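Local structure of putative 6-phosphogluconolactonase (Neisseria gonorrhoeae, 3LHI) at residues Gln127-Leu133 against Thr186-Ala192; Gly160-Val164 against Ile176-Ala182. The protein probably hydrolyses 6-phosphogluconolactone to 6-phosphogluconate, the second step of the oxidative pentose phosphate pathway. One frame throughout, in Å; residues are numbered along the deposited sequence. Where two conformers were deposited one is given.

How the contacts relate
Contact 1 pairs two parallel strands of the main sheet, and contact 2 pairs the two arms of an antiparallel hairpin that joins the same sheet. Their centres lie about 13 Å apart. The chain leaves strand 130-133, forms the hairpin, and returns through helix 180-184 to strand 188-194, so contact 2 is formed within the excursion that contact 1 brings back. Ala182 O, in the helix, ties them together: Gln127 NE2 lies 3.0 Å from it, probably as a hydrogen bond, and Thr186 OG1 is hydrogen-bonded to it too. From the second arm of the hairpin, the selenomethionine Met178 packs on contact 1, its SE 3.9 Å from Leu131 CD1 and its CE near Pro128 and Thr186.

Contact 1. Residues Gln127-Leu133 against Thr186-Ala192; sequences QPDVLIL and TGHVFLA
Leu131 O is approached by three groups of the opposing strand: the N-H of Phe190 at 2.8 Å, nearly in line with the carbonyl bond, the CA of Val189 through a weaker CA-H...O contact, and the edge of the Phe190 ring. The ring stands there because chi1 of -66° sets it beside its own backbone N; its CE1 then lies 3.8 Å from Val130 CG1. Phe190 O in turn takes the N-H of Leu133 at 2.8 Å, tilted 25° from the carbonyl plane, with the CA-H of Ile132 as a weaker second contact. Strands 130-133 and 188-192 run parallel at about 20° to each other, as neighbours in the central sheet of a Rossmann-like alpha/beta fold. Helix 11-33 covers the face carrying Val130 and Phe190. On the other face, Leu133 CD1 meets Val189 CG1 at 3.9 Å, while Leu133 CB rests against Leu191 CD1 at the same separation. Before the strands begin, Thr186 turns its CG2 inward to Leu131 CB (3.7 Å), while its OG1 is held by Ala182 O. Where the two segments come together ahead of the strands, a water accepts from Gly187 N (2.8 Å) and lies 2.9 Å from Pro128 O.

Contact 2. Residues Gly160-Val164 against Ile176-Ala182; sequences GVALV and ISMTLDA
Leu163 and Met178 face each other as a non-hydrogen-bonded pair in an antiparallel beta hairpin, whose second arm runs straight into helix 180-184. Backbone bonds close the neighbouring hydrogen-bonded pair, Val164 with Ser177: Val164 N donates to Ser177 O in the carbonyl plane, and Ser177 N returns the bond to Val164 O, both at 2.9 Å. Beyond Leu163 the pairing changes character. Thr179 N reaches Ala162 O at 3.0 Å, but from well above the carbonyl plane, 45° out of it, as the chain bends away from the strand.

Side-chain hydrogen bonding centres on Thr179, the N-cap of the helix. With chi1 at 62°, its OG1 sits between its own backbone N and carbonyl carbon, where it gives its proton to Val161 O (2.8 Å) and accepts the N-H of Ala182 (3.1 Å). One hydroxyl thus caps the first turn and ties it to the other arm, which fixes its rotation.

Apolar contacts fill in between. Ala182 CB abuts Ala162 CB at 4.2 Å, with Tyr125 against both residues, and Leu163 CD2 lies alongside the selenomethionine Met178, 4.1 Å from its CG; helix 114-124 packs on Leu163. On the opposite face of the hairpin, which carries Val164, Ser177 OG takes the N-H of Ser143 and gives its own proton to Met178 O at 2.8 Å.

Contact 1. Residues Gln127-Leu133 against Thr186-Ala192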
loop_
_atom_site.group_PDB
_atom_site.type_symbol
_atom_site.label_atom_id
_atom_site.label_comp_id
_atom_site.label_asym_id
_atom_site.label_seq_id
_atom_site.Cartn_x
_atom_site.Cartn_y
_atom_site.Cartn_z
ATOM N N GLN A 127 3.798 0.045 -12.438
ATOM C CA GLN A 127 2.508 -0.453 -12.042
ATOM C C GLN A 127 2.655 -1.739 -11.209
ATOM O O GLN A 127 3.211 -2.728 -11.707
ATOM C CB GLN A 127 1.633 -0.769 -13.263
ATOM C CG GLN A 127 0.266 -1.376 -12.970
ATOM C CD GLN A 127 -0.704 -0.392 -12.373
ATOM O OE1 GLN A 127 -1.086 0.574 -13.075
ATOM N NE2 GLN A 127 -1.183 -0.649 -11.103
ATOM N N PRO A 128 2.152 -1.752 -9.976
ATOM C CA PRO A 128 2.239 -2.983 -9.232
ATOM C C PRO A 128 1.423 -4.119 -9.778
ATOM O O PRO A 128 0.352 -3.870 -10.341
ATOM C CB PRO A 128 1.806 -2.607 -7.812
ATOM C CG PRO A 128 2.023 -1.134 -7.772
ATOM C CD PRO A 128 1.753 -0.628 -9.149
ATOM N N ASP A 129 1.910 -5.354 -9.599
ATOM C CA ASP A 129 1.135 -6.555 -9.854
ATOM C C ASP A 129 0.329 -6.946 -8.636
ATOM O O ASP A 129 -0.760 -7.515 -8.734
ATOM C CB ASP A 129 2.055 -7.693 -10.222
ATOM C CG ASP A 129 2.833 -7.383 -11.446
ATOM O OD1 ASP A 129 2.144 -7.180 -12.504
ATOM O OD2 ASP A 129 4.077 -7.295 -11.392
ATOM N N VAL A 130 0.894 -6.682 -7.446
ATOM C CA VAL A 130 0.278 -7.069 -6.160
ATOM C C VAL A 130 0.381 -5.854 -5.241
ATOM O O VAL A 130 1.474 -5.274 -5.119
ATOM C CB VAL A 130 0.962 -8.305 -5.533
ATOM C CG1 VAL A 130 0.276 -8.679 -4.196
ATOM C CG2 VAL A 130 0.951 -9.499 -6.510
ATOM N N LEU A 131 -0.724 -5.481 -4.630
ATOM C CA LEU A 131 -0.795 -4.325 -3.718
ATOM C C LEU A 131 -1.412 -4.786 -2.414
ATOM O O LEU A 131 -2.436 -5.473 -2.417
ATOM C CB LEU A 131 -1.674 -3.244 -4.359
ATOM C CG LEU A 131 -2.163 -2.114 -3.467
ATOM C CD1 LEU A 131 -0.996 -1.230 -2.922
ATOM C CD2 LEU A 131 -3.156 -1.234 -4.268
ATOM N N ILE A 132 -0.794 -4.435 -1.285
ATOM C CA ILE A 132 -1.446 -4.607 0.017
ATOM C C ILE A 132 -1.722 -3.215 0.600
ATOM O O ILE A 132 -0.816 -2.395 0.819
ATOM C CB ILE A 132 -0.683 -5.485 1.042
ATOM C CG1 ILE A 132 -0.313 -6.855 0.468
ATOM C CG2 ILE A 132 -1.538 -5.648 2.328
ATOM C CD1 ILE A 132 0.922 -6.853 -0.361
ATOM N N LEU A 133 -3.016 -2.987 0.793
ATOM C CA LEU A 133 -3.573 -1.801 1.409
ATOM C C LEU A 133 -3.815 -1.998 2.896
ATOM O O LEU A 133 -3.916 -3.140 3.375
ATOM C CB LEU A 133 -4.902 -1.458 0.735
ATOM C CG LEU A 133 -4.832 -0.972 -0.715
ATOM C CD1 LEU A 133 -6.226 -0.799 -1.283
ATOM C CD2 LEU A 133 -4.023 0.313 -0.788
ATOM N N THR A 186 -4.247 -2.418 -10.487
ATOM C CA THR A 186 -3.330 -3.401 -9.936
ATOM C C THR A 186 -4.038 -4.779 -10.026
ATOM O O THR A 186 -5.158 -4.934 -9.594
ATOM C CB THR A 186 -2.973 -3.070 -8.477
ATOM O OG1 THR A 186 -2.267 -1.824 -8.474
ATOM C CG2 THR A 186 -2.075 -4.135 -7.927
ATOM N N GLY A 187 -3.325 -5.794 -10.514
ATOM C CA GLY A 187 -3.947 -7.069 -10.756
ATOM C C GLY A 187 -4.490 -7.773 -9.525
ATOM O O GLY A 187 -5.544 -8.402 -9.553
ATOM N N HIS A 188 -3.760 -7.713 -8.426
ATOM C CA HIS A 188 -4.176 -8.394 -7.212
ATOM C C HIS A 188 -4.081 -7.381 -6.062
ATOM O O HIS A 188 -2.962 -6.956 -5.739
ATOM C CB HIS A 188 -3.249 -9.625 -6.960
ATOM C CG HIS A 188 -3.292 -10.635 -8.059
ATOM N ND1 HIS A 188 -4.180 -11.687 -8.050
ATOM C CD2 HIS A 188 -2.570 -10.756 -9.200
ATOM C CE1 HIS A 188 -4.014 -12.409 -9.149
ATOM N NE2 HIS A 188 -3.056 -11.853 -9.872
ATOM N N VAL A 189 -5.215 -7.062 -5.439
ATOM C CA VAL A 189 -5.306 -6.112 -4.358
ATOM C C VAL A 189 -5.737 -6.836 -3.095
ATOM O O VAL A 189 -6.769 -7.515 -3.061
ATOM C CB VAL A 189 -6.288 -4.987 -4.682
ATOM C CG1 VAL A 189 -6.369 -3.976 -3.531
ATOM C CG2 VAL A 189 -5.848 -4.261 -5.996
ATOM N N PHE A 190 -4.961 -6.648 -2.054
ATOM C CA PHE A 190 -5.237 -7.178 -0.724
ATOM C C PHE A 190 -5.477 -6.012 0.238
ATOM O O PHE A 190 -4.888 -4.952 0.072
ATOM C CB PHE A 190 -4.068 -7.984 -0.221
ATOM C CG PHE A 190 -3.797 -9.232 -0.979
ATOM C CD1 PHE A 190 -3.028 -9.220 -2.153
ATOM C CD2 PHE A 190 -4.305 -10.419 -0.548
ATOM C CE1 PHE A 190 -2.819 -10.406 -2.864
ATOM C CE2 PHE A 190 -4.073 -11.567 -1.214
ATOM C CZ PHE A 190 -3.373 -11.565 -2.391
ATOM N N LEU A 191 -6.317 -6.210 1.249
ATOM C CA LEU A 191 -6.539 -5.255 2.345
ATOM C C LEU A 191 -6.329 -6.035 3.644
ATOM O O LEU A 191 -6.987 -7.089 3.849
ATOM C CB LEU A 191 -7.966 -4.689 2.294
ATOM C CG LEU A 191 -8.334 -3.781 3.477
ATOM C CD1 LEU A 191 -7.477 -2.528 3.527
ATOM C CD2 LEU A 191 -9.810 -3.404 3.395
ATOM N N ALA A 192 -5.476 -5.521 4.510
ATOM C CA ALA A 192 -5.274 -6.083 5.827
ATOM C C ALA A 192 -5.707 -5.105 6.884
ATOM O O ALA A 192 -5.280 -3.953 6.880
ATOM C CB ALA A 192 -3.803 -6.389 6.019
HETATM O O HOH W 1 -1.252 -5.214 -12.366
#

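Contact 2. Residues Gly160-Val164 against Ile176-Ala182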
loop_
_atom_site.group_PDB
_atom_site.type_symbol
_atom_site.label_atom_id
_atom_site.label_comp_id
_atom_site.label_asym_id
_atom_site.label_seq_id
_atom_site.Cartn_x
_atom_site.Cartn_y
_atom_site.Cartn_z
ATOM N N GLY A 160 -4.437 8.570 -16.235
ATOM C CA GLY A 160 -3.742 7.405 -15.689
ATOM C C GLY A 160 -2.625 7.745 -14.735
ATOM O O GLY A 160 -1.778 6.886 -14.490
ATOM N N VAL A 161 -2.561 8.977 -14.229
ATOM C CA VAL A 161 -1.434 9.402 -13.409
ATOM C C VAL A 161 -1.403 8.559 -12.122
ATOM O O VAL A 161 -2.437 8.283 -11.479
ATOM C CB VAL A 161 -1.462 10.918 -13.097
ATOM C CG1 VAL A 161 -0.421 11.304 -12.010
ATOM C CG2 VAL A 161 -1.313 11.684 -14.418
ATOM N N ALA A 162 -0.244 8.022 -11.803
ATOM C CA ALA A 162 -0.160 6.975 -10.800
ATOM C C ALA A 162 0.005 7.484 -9.362
ATOM O O ALA A 162 -0.351 6.747 -8.436
ATOM C CB ALA A 162 0.992 6.041 -11.123
ATOM N N LEU A 163 0.650 8.639 -9.194
ATOM C CA LEU A 163 1.031 9.110 -7.863
ATOM C C LEU A 163 0.588 10.556 -7.724
ATOM O O LEU A 163 0.592 11.326 -8.714
ATOM C CB LEU A 163 2.547 9.028 -7.633
ATOM C CG LEU A 163 3.147 7.639 -7.715
ATOM C CD1 LEU A 163 4.699 7.668 -7.602
ATOM C CD2 LEU A 163 2.572 6.678 -6.664
ATOM N N VAL A 164 0.227 10.929 -6.510
ATOM C CA VAL A 164 -0.358 12.241 -6.191
ATOM C C VAL A 164 0.184 12.713 -4.811
ATOM O O VAL A 164 0.288 11.918 -3.881
ATOM C CB VAL A 164 -1.916 12.164 -6.153
ATOM C CG1 VAL A 164 -2.379 11.105 -5.142
ATOM C CG2 VAL A 164 -2.539 13.548 -5.860
ATOM N N ILE A 176 2.942 11.250 -0.465
ATOM C CA ILE A 176 2.847 10.846 -1.847
ATOM C C ILE A 176 2.083 9.524 -1.835
ATOM O O ILE A 176 2.472 8.605 -1.108
ATOM C CB ILE A 176 4.233 10.800 -2.562
ATOM C CG1 ILE A 176 4.079 10.311 -4.003
ATOM C CG2 ILE A 176 5.282 9.989 -1.776
ATOM C CD1 ILE A 176 5.398 10.271 -4.737
ATOM N N SER A 177 1.005 9.441 -2.635
ATOM C CA SER A 177 0.082 8.301 -2.656
ATOM C C SER A 177 -0.122 7.782 -4.044
ATOM O O SER A 177 -0.214 8.535 -5.021
ATOM C CB SER A 177 -1.262 8.685 -2.127
ATOM O OG SER A 177 -2.125 7.600 -1.898
HETATM N N MSE A 178 -0.272 6.463 -4.136
HETATM C CA MSE A 178 -0.936 5.916 -5.314
HETATM C C MSE A 178 -2.330 6.555 -5.432
HETATM O O MSE A 178 -3.048 6.816 -4.452
HETATM C CB MSE A 178 -1.073 4.411 -5.169
HETATM C CG MSE A 178 0.205 3.628 -5.432
HETATM SE SE MSE A 178 0.067 1.729 -5.233
HETATM C CE MSE A 178 -0.896 1.330 -6.825
ATOM N N THR A 179 -2.741 6.736 -6.659
ATOM C CA THR A 179 -4.052 7.228 -6.992
ATOM C C THR A 179 -5.094 6.135 -7.018
ATOM O O THR A 179 -4.750 4.916 -7.046
ATOM C CB THR A 179 -4.024 7.940 -8.344
ATOM O OG1 THR A 179 -3.641 6.938 -9.314
ATOM C CG2 THR A 179 -3.108 9.149 -8.374
ATOM N N LEU A 180 -6.368 6.474 -7.018
ATOM C CA LEU A 180 -7.413 5.492 -7.192
ATOM C C LEU A 180 -7.223 4.666 -8.473
ATOM O O LEU A 180 -7.388 3.439 -8.458
ATOM C CB LEU A 180 -8.778 6.158 -7.150
ATOM C CG LEU A 180 -9.967 5.236 -7.267
ATOM C CD1 LEU A 180 -10.034 4.143 -6.213
ATOM C CD2 LEU A 180 -11.244 6.087 -7.278
ATOM N N ASP A 181 -6.861 5.353 -9.557
ATOM C CA ASP A 181 -6.624 4.656 -10.845
ATOM C C ASP A 181 -5.532 3.632 -10.713
ATOM O O ASP A 181 -5.652 2.511 -11.242
ATOM C CB ASP A 181 -6.295 5.690 -11.932
ATOM C CG ASP A 181 -6.000 5.067 -13.266
ATOM O OD1 ASP A 181 -4.819 4.775 -13.533
ATOM O OD2 ASP A 181 -6.956 4.928 -14.026
ATOM N N ALA A 182 -4.436 3.991 -10.088
ATOM C CA ALA A 182 -3.307 3.091 -9.930
ATOM C C ALA A 182 -3.715 1.863 -9.117
ATOM O O ALA A 182 -3.328 0.736 -9.467
ATOM C CB ALA A 182 -2.086 3.809 -9.270
HETATM O O HOH W 2 -2.327 5.063 -12.421
#